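Local coordinates for protein probable alginate O-acetylase AlgJ (Pseudomonas putida, PDB 4O8V) that probably transfers acetyl groups to mannuronate residues of alginate as part of an inner membrane complex active in the periplasm, at residues R66-Y71 and Q114-T119; K110-V115 and T124-E129; H52-V57 and A265-V270. All coordinates share one frame; numbering follows the deposited sequence. Where two conformers were deposited one is given.

How the contacts relate
Two of the three contacts belong together. Contacts 1 and 2 share Q114 and V115, so one loop is fixed from two directions: by the end of helix 64-67 in contact 1 and by the start of helix 125-141 in contact 2. K110 ties them further through its salt bridge to E70. Contact 3 lies far off, with its centre about 33 Å from that of contact 1, and pairs two parallel strands. Contact 1 is buried and largely apolar around one hydroxyl; contact 2, partly buried, caps a helix inside and sets arginine over selenomethionine outside; contact 3, also partly buried, relies on regular backbone bonding.

Contact 1 (R66-Y71 and Q114-T119); sequences RVYTEY and QVFLRT
Y68 reaches across to the loop 114-119 with its hydroxyl, and the polar part of the contact rests on that atom. Y68 OH accepts a hydrogen bond from V115 N at 2.9 Å, nearly straight at 168°, with the donor in the plane of the ring. The tyrosine can do this because its CG lies opposite the carbonyl carbon (chi1 -78°), which turns the ring out from the end of helix 64-67 toward the loop. Within the loop, the extended side chain of Q114 brings NE2 to F116 O at 3.0 Å, meeting a lone pair of that oxygen, which lies in the plane of the Q114 amide.

The apolar contacts lie around this bond. V115 CG2 packs obliquely against the tyrosine ring, 3.7 Å from Y68 CE2, while that same CE2 meets the F116 ring at its edge and approaches F116 CB at 4.0 Å. V67 uses both methyls: CG1 touches V115 CG2 at 3.9 Å, and CG2 lies 3.8 Å from F116 CE1. A phenylalanine at Y68 would probably keep much of the packing but leave the buried V115 amide without its acceptor.

Beyond the contact, D184 accepts from R118 N and T119 OG1, holding the far end of the loop. The F116 side chain is about 6 Å from that of H122, the probable proton acceptor. The contact is a buried packing of the loop just before D120 and H122, probable members of the Ser-His-Asp triad of an SGNH hydrolase-like domain, against the end of helix 64-67.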
# COMPACT_ATOMS: atom_id res chain seq x y z
N ARG A 66 -4.88 13.10 1.86
CA ARG A 66 -4.71 13.74 0.56
C ARG A 66 -5.92 13.49 -0.33
O ARG A 66 -6.32 14.36 -1.10
CB ARG A 66 -3.43 13.23 -0.15
CG ARG A 66 -3.18 13.86 -1.51
CD ARG A 66 -1.88 13.35 -2.19
NE ARG A 66 -0.72 13.31 -1.29
CZ ARG A 66 -0.02 14.37 -0.91
NH1 ARG A 66 -0.38 15.60 -1.30
NH2 ARG A 66 1.04 14.22 -0.11
N VAL A 67 -6.49 12.30 -0.24
CA VAL A 67 -7.61 11.93 -1.09
C VAL A 67 -8.92 12.53 -0.54
O VAL A 67 -9.79 12.90 -1.32
CB VAL A 67 -7.75 10.39 -1.22
CG1 VAL A 67 -8.99 10.02 -2.04
CG2 VAL A 67 -6.48 9.80 -1.85
N TYR A 68 -9.04 12.61 0.78
CA TYR A 68 -10.23 13.20 1.42
C TYR A 68 -9.95 14.50 2.19
O TYR A 68 -10.33 14.67 3.35
CB TYR A 68 -10.89 12.14 2.33
CG TYR A 68 -11.69 11.15 1.52
CD1 TYR A 68 -12.95 11.50 1.03
CD2 TYR A 68 -11.17 9.88 1.19
CE1 TYR A 68 -13.69 10.62 0.25
CE2 TYR A 68 -11.90 8.98 0.40
CZ TYR A 68 -13.16 9.37 -0.07
OH TYR A 68 -13.89 8.50 -0.86
N THR A 69 -9.32 15.46 1.51
CA THR A 69 -9.02 16.75 2.14
C THR A 69 -10.28 17.49 2.58
O THR A 69 -10.23 18.36 3.46
CB THR A 69 -8.24 17.68 1.20
OG1 THR A 69 -9.06 17.98 0.06
CG2 THR A 69 -6.97 17.02 0.73
N GLU A 70 -11.41 17.13 1.98
CA GLU A 70 -12.64 17.85 2.27
C GLU A 70 -13.16 17.49 3.66
O GLU A 70 -14.05 18.16 4.18
CB GLU A 70 -13.71 17.58 1.19
CG GLU A 70 -14.22 16.15 1.12
CD GLU A 70 -13.50 15.33 0.03
OE1 GLU A 70 -12.27 15.50 -0.15
OE2 GLU A 70 -14.18 14.53 -0.65
N TYR A 71 -12.61 16.43 4.25
CA TYR A 71 -13.03 16.05 5.60
C TYR A 71 -11.97 16.37 6.65
O TYR A 71 -12.08 15.96 7.80
CB TYR A 71 -13.39 14.55 5.65
CG TYR A 71 -14.62 14.25 4.82
CD1 TYR A 71 -15.82 14.89 5.07
CD2 TYR A 71 -14.57 13.32 3.78
CE1 TYR A 71 -16.95 14.62 4.31
CE2 TYR A 71 -15.69 13.05 3.01
CZ TYR A 71 -16.87 13.71 3.28
OH TYR A 71 -18.00 13.44 2.53
N GLN A 114 -17.19 5.70 -1.20
CA GLN A 114 -15.97 5.87 -0.44
C GLN A 114 -14.85 4.99 -1.01
O GLN A 114 -15.05 3.78 -1.20
CB GLN A 114 -16.19 5.52 1.03
CG GLN A 114 -17.01 6.60 1.75
CD GLN A 114 -17.18 6.33 3.23
OE1 GLN A 114 -18.25 6.56 3.77
NE2 GLN A 114 -16.11 5.90 3.90
N VAL A 115 -13.70 5.60 -1.26
CA VAL A 115 -12.53 4.83 -1.70
C VAL A 115 -11.58 4.59 -0.51
O VAL A 115 -10.70 3.74 -0.59
CB VAL A 115 -11.80 5.54 -2.89
CG1 VAL A 115 -12.76 5.70 -4.11
CG2 VAL A 115 -11.20 6.87 -2.50
N PHE A 116 -11.79 5.31 0.59
CA PHE A 116 -11.23 4.97 1.91
C PHE A 116 -12.36 4.89 2.93
O PHE A 116 -13.40 5.54 2.76
CB PHE A 116 -10.21 6.01 2.42
CG PHE A 116 -8.86 5.94 1.75
CD1 PHE A 116 -8.67 6.55 0.52
CD2 PHE A 116 -7.78 5.35 2.39
CE1 PHE A 116 -7.44 6.52 -0.10
CE2 PHE A 116 -6.54 5.32 1.79
CZ PHE A 116 -6.37 5.90 0.54
N LEU A 117 -12.14 4.13 4.00
CA LEU A 117 -13.09 4.08 5.13
C LEU A 117 -13.06 5.39 5.90
O LEU A 117 -12.03 6.05 5.97
CB LEU A 117 -12.74 2.92 6.06
CG LEU A 117 -12.91 1.50 5.49
CD1 LEU A 117 -12.08 0.53 6.28
CD2 LEU A 117 -14.33 1.09 5.56
N ARG A 118 -14.19 5.78 6.49
CA ARG A 118 -14.26 7.01 7.29
C ARG A 118 -13.44 6.95 8.61
O ARG A 118 -12.79 7.94 8.98
CB ARG A 118 -15.74 7.34 7.59
CG ARG A 118 -15.97 8.56 8.50
CD ARG A 118 -17.47 8.93 8.58
NE ARG A 118 -18.31 7.75 8.74
CZ ARG A 118 -18.50 7.11 9.88
NH1 ARG A 118 -17.92 7.54 10.99
NH2 ARG A 118 -19.28 6.03 9.92
N THR A 119 -13.44 5.81 9.30
CA THR A 119 -12.83 5.71 10.62
C THR A 119 -11.59 4.82 10.67
O THR A 119 -11.13 4.45 11.75
CB THR A 119 -13.83 5.20 11.65
OG1 THR A 119 -14.12 3.82 11.39
CG2 THR A 119 -15.13 6.02 11.58

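Contact 2 (K110-V115 and T124-E129); sequences KARGQV and TPMGAE
T124 turns its side chain toward Q114 and joins the loop to the first turn of helix 125-141. Its chi1 of 66° sets OG1 between the backbone N and the carbonyl carbon, from where the hydroxyl serves both parts of the chain: it donates to Q114 O at 2.8 Å and accepts from G127 N at 3.0 Å. With its proton given to the loop, the oxygen presents lone-pair density to the helix start. The other branch, CG2, rests 4.0 Å from Q114 CB. Next to it T124 N donates to V115 O, coming from above the carbonyl plane. The same oxygen faces G127 CA in a CA-H...O contact of 3.6 Å, and since a CB on this glycine would point at that oxygen, a side chain there would collide with it.

M126, present as selenomethionine and partly exposed, makes the other main side-chain contacts with the loop. Its chain leaves with CG trans to the backbone N (chi1 -173°), then bends at the next two torsions and folds back over the loop. The terminal CE comes to 3.4 Å from G113 O and also touches V115 CG1, while SE sits over the centre of the R112 guanidinium, 4.1 Å above its plane. R112 reaches this position through a bend at chi3, which turns one face of its guanidinium to the selenium. R112 NH2 is 4.2 Å from E129 OE1, too long for a salt bridge, although the two planes are only 21° apart; E129 makes its salt bridge with R189 instead.

Immediately before T124 in the chain comes W123 and then H122, the probable proton acceptor. At the heart of the contact is a threonine N-cap, which here closes the loop carrying the probable Asp and His of an SGNH-like triad.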
# COMPACT_ATOMS: atom_id res chain seq x y z
N LYS A 110 -14.05 8.54 -6.34
CA LYS A 110 -14.83 9.08 -5.20
C LYS A 110 -16.31 9.34 -5.53
O LYS A 110 -17.17 9.31 -4.64
CB LYS A 110 -14.19 10.38 -4.68
CG LYS A 110 -12.82 10.20 -4.05
CD LYS A 110 -12.15 11.53 -3.78
CE LYS A 110 -12.87 12.33 -2.70
NZ LYS A 110 -12.26 13.68 -2.50
N ALA A 111 -16.61 9.59 -6.80
CA ALA A 111 -18.00 9.84 -7.19
C ALA A 111 -18.88 8.61 -7.00
O ALA A 111 -20.09 8.73 -6.79
CB ALA A 111 -18.05 10.31 -8.62
N ARG A 112 -18.27 7.42 -7.05
CA ARG A 112 -19.00 6.17 -6.91
C ARG A 112 -19.32 5.82 -5.46
O ARG A 112 -20.30 5.11 -5.18
CB ARG A 112 -18.19 5.01 -7.55
CG ARG A 112 -17.94 5.17 -9.05
CD ARG A 112 -16.74 4.32 -9.48
NE ARG A 112 -16.94 2.90 -9.21
CZ ARG A 112 -16.01 1.97 -9.39
NH1 ARG A 112 -14.81 2.31 -9.84
NH2 ARG A 112 -16.28 0.69 -9.12
N GLY A 113 -18.50 6.29 -4.53
CA GLY A 113 -18.63 5.95 -3.13
C GLY A 113 -17.29 6.13 -2.45
O GLY A 113 -16.37 6.69 -3.05
N GLN A 114 -17.19 5.70 -1.20
CA GLN A 114 -15.97 5.87 -0.44
C GLN A 114 -14.85 4.99 -1.01
O GLN A 114 -15.05 3.78 -1.20
CB GLN A 114 -16.19 5.52 1.03
CG GLN A 114 -17.01 6.60 1.75
CD GLN A 114 -17.18 6.33 3.23
OE1 GLN A 114 -18.25 6.56 3.77
NE2 GLN A 114 -16.11 5.90 3.90
N VAL A 115 -13.70 5.60 -1.26
CA VAL A 115 -12.53 4.83 -1.70
C VAL A 115 -11.58 4.59 -0.51
O VAL A 115 -10.70 3.74 -0.59
CB VAL A 115 -11.80 5.54 -2.89
CG1 VAL A 115 -12.76 5.70 -4.11
CG2 VAL A 115 -11.20 6.87 -2.50
N THR A 124 -11.22 1.19 1.13
CA THR A 124 -12.35 0.29 1.02
C THR A 124 -12.10 -0.77 -0.04
O THR A 124 -11.20 -0.62 -0.87
CB THR A 124 -13.65 1.05 0.62
OG1 THR A 124 -13.49 1.56 -0.72
CG2 THR A 124 -13.97 2.20 1.62
N PRO A 125 -12.90 -1.84 -0.03
CA PRO A 125 -12.73 -2.83 -1.09
C PRO A 125 -12.87 -2.23 -2.49
O PRO A 125 -12.13 -2.62 -3.40
CB PRO A 125 -13.84 -3.83 -0.80
CG PRO A 125 -14.05 -3.71 0.67
CD PRO A 125 -13.85 -2.29 1.01
N MSE A 126 -13.81 -1.30 -2.67
CA MSE A 126 -13.91 -0.64 -3.96
C MSE A 126 -12.65 0.18 -4.27
O MSE A 126 -12.19 0.20 -5.42
CB MSE A 126 -15.16 0.25 -4.03
CG MSE A 126 -15.41 0.82 -5.40
SE MSE A 126 -14.68 2.64 -5.62
CE MSE A 126 -16.02 3.66 -4.62
N GLY A 127 -12.10 0.84 -3.25
CA GLY A 127 -10.90 1.63 -3.44
C GLY A 127 -9.71 0.77 -3.85
O GLY A 127 -8.93 1.12 -4.74
N ALA A 128 -9.57 -0.37 -3.19
CA ALA A 128 -8.47 -1.28 -3.50
C ALA A 128 -8.64 -1.86 -4.92
O ALA A 128 -7.69 -2.11 -5.63
CB ALA A 128 -8.39 -2.39 -2.45
N GLU A 129 -9.89 -2.03 -5.34
CA GLU A 129 -10.16 -2.61 -6.64
C GLU A 129 -9.77 -1.61 -7.74
O GLU A 129 -9.22 -2.01 -8.77
CB GLU A 129 -11.64 -3.00 -6.72
CG GLU A 129 -12.07 -3.57 -8.06
CD GLU A 129 -13.56 -3.84 -8.09
OE1 GLU A 129 -14.35 -2.89 -8.26
OE2 GLU A 129 -13.94 -5.01 -7.89

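Contact 3 (H52-V57 and A265-V270); sequences HGSQLV and AAPQVV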
# COMPACT_ATOMS: atom_id res chain seq x y z
N HIS A 52 17.26 -11.11 -10.54
CA HIS A 52 16.64 -12.43 -10.46
C HIS A 52 15.57 -12.61 -11.52
O HIS A 52 14.85 -13.60 -11.52
CB HIS A 52 16.04 -12.65 -9.07
CG HIS A 52 17.06 -12.86 -8.00
ND1 HIS A 52 17.97 -11.89 -7.64
CD2 HIS A 52 17.35 -13.95 -7.25
CE1 HIS A 52 18.77 -12.37 -6.70
NE2 HIS A 52 18.42 -13.61 -6.45
N GLY A 53 15.44 -11.62 -12.40
CA GLY A 53 14.47 -11.67 -13.48
C GLY A 53 13.06 -11.28 -13.10
O GLY A 53 12.12 -11.64 -13.81
N SER A 54 12.90 -10.55 -11.98
CA SER A 54 11.60 -10.05 -11.53
C SER A 54 11.44 -8.55 -11.80
O SER A 54 12.32 -7.76 -11.46
CB SER A 54 11.40 -10.28 -10.03
OG SER A 54 11.38 -11.66 -9.72
N GLN A 55 10.32 -8.17 -12.40
CA GLN A 55 9.99 -6.77 -12.64
C GLN A 55 9.23 -6.19 -11.45
O GLN A 55 8.21 -6.74 -11.01
CB GLN A 55 9.15 -6.60 -13.91
CG GLN A 55 9.90 -6.90 -15.19
CD GLN A 55 10.96 -5.86 -15.52
OE1 GLN A 55 10.94 -4.75 -14.99
NE2 GLN A 55 11.88 -6.21 -16.41
N LEU A 56 9.73 -5.08 -10.94
CA LEU A 56 9.08 -4.40 -9.82
C LEU A 56 8.03 -3.42 -10.30
O LEU A 56 8.30 -2.60 -11.17
CB LEU A 56 10.10 -3.65 -8.99
CG LEU A 56 9.51 -2.77 -7.87
CD1 LEU A 56 8.66 -3.59 -6.87
CD2 LEU A 56 10.63 -2.00 -7.17
N VAL A 57 6.84 -3.53 -9.73
CA VAL A 57 5.81 -2.52 -9.92
C VAL A 57 5.49 -1.95 -8.54
O VAL A 57 4.87 -2.61 -7.68
CB VAL A 57 4.55 -3.08 -10.59
CG1 VAL A 57 3.50 -1.95 -10.75
CG2 VAL A 57 4.85 -3.72 -11.92
N ALA A 265 12.22 -19.48 -6.97
CA ALA A 265 11.18 -19.31 -7.98
C ALA A 265 10.79 -17.85 -8.08
O ALA A 265 9.68 -17.47 -7.70
N ALA A 266 11.71 -17.03 -8.59
CA ALA A 266 11.43 -15.61 -8.76
C ALA A 266 10.27 -15.40 -9.73
O ALA A 266 10.24 -15.98 -10.82
CB ALA A 266 12.68 -14.87 -9.24
N PRO A 267 9.30 -14.58 -9.34
CA PRO A 267 8.11 -14.31 -10.16
C PRO A 267 8.44 -13.39 -11.33
O PRO A 267 9.48 -12.74 -11.32
CB PRO A 267 7.16 -13.64 -9.17
CG PRO A 267 8.06 -12.97 -8.21
CD PRO A 267 9.25 -13.87 -8.04
N GLN A 268 7.59 -13.34 -12.34
CA GLN A 268 7.76 -12.35 -13.40
C GLN A 268 7.59 -10.92 -12.89
O GLN A 268 8.32 -10.01 -13.31
CB GLN A 268 6.78 -12.61 -14.54
CG GLN A 268 7.04 -13.95 -15.21
CD GLN A 268 6.08 -14.23 -16.34
OE1 GLN A 268 5.46 -13.33 -16.87
NE2 GLN A 268 5.97 -15.50 -16.71
N VAL A 269 6.63 -10.72 -11.98
CA VAL A 269 6.28 -9.39 -11.48
C VAL A 269 6.13 -9.41 -9.97
O VAL A 269 5.51 -10.32 -9.41
CB VAL A 269 4.95 -8.87 -12.12
CG1 VAL A 269 4.46 -7.58 -11.45
CG2 VAL A 269 5.13 -8.67 -13.61
N VAL A 270 6.71 -8.41 -9.30
CA VAL A 270 6.43 -8.18 -7.89
C VAL A 270 5.69 -6.85 -7.74
O VAL A 270 6.20 -5.80 -8.15
CB VAL A 270 7.71 -8.16 -7.04
CG1 VAL A 270 7.38 -7.79 -5.58
CG2 VAL A 270 8.43 -9.50 -7.12
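A parallel pair of strands, 55-61 and 269-275, begins here, with Q55 bridging to V269 and L56 to V270. Strand 55-61 is an edge strand of the four-stranded parallel sheet, while 269-275 continues the bonding inward through V269 to strand 212-215.

Three backbone bonds set the register. Q55 N donates to Q268 O at 2.9 Å, V270 N returns to Q55 O at 2.8 Å, and V57 N closes on V270 O. Q55 O also receives a CA-H...O contact from V269 CA at 3.3 Å. Before the strands proper a side chain extends the pairing: S54, with chi1 -63° placing OG opposite its carbonyl carbon, donates to P267 O at 2.7 Å, in the carbonyl plane and on a lone pair. The hydroxyl also lies alongside the proline ring and the A266 methyl, and A266 CB in turn rests 3.4 Å from H52 O.

The two faces of the sheet differ in what packs on them. On the side of Q55 and V269, V57 CG2 meets V269 CG1 obliquely at 3.9 Å, and L144 touches both valines. On the side of L56 and V270, the leucine extends CD1 to within 3.5 Å of V270 O, and L49 of helix 31-51 touches L56 and V270 alike.

That helix ends in a Schellman motif with G53, at positive phi, as its C-prime residue, and S54 N bonds back to L49 O. The chain thereby passes from helix directly into an edge strand, and its partner comes from some two hundred residues later. Such a parallel sheet, built from distant strands with helices packed against it, is the core of the SGNH hydrolase-like alpha/beta fold.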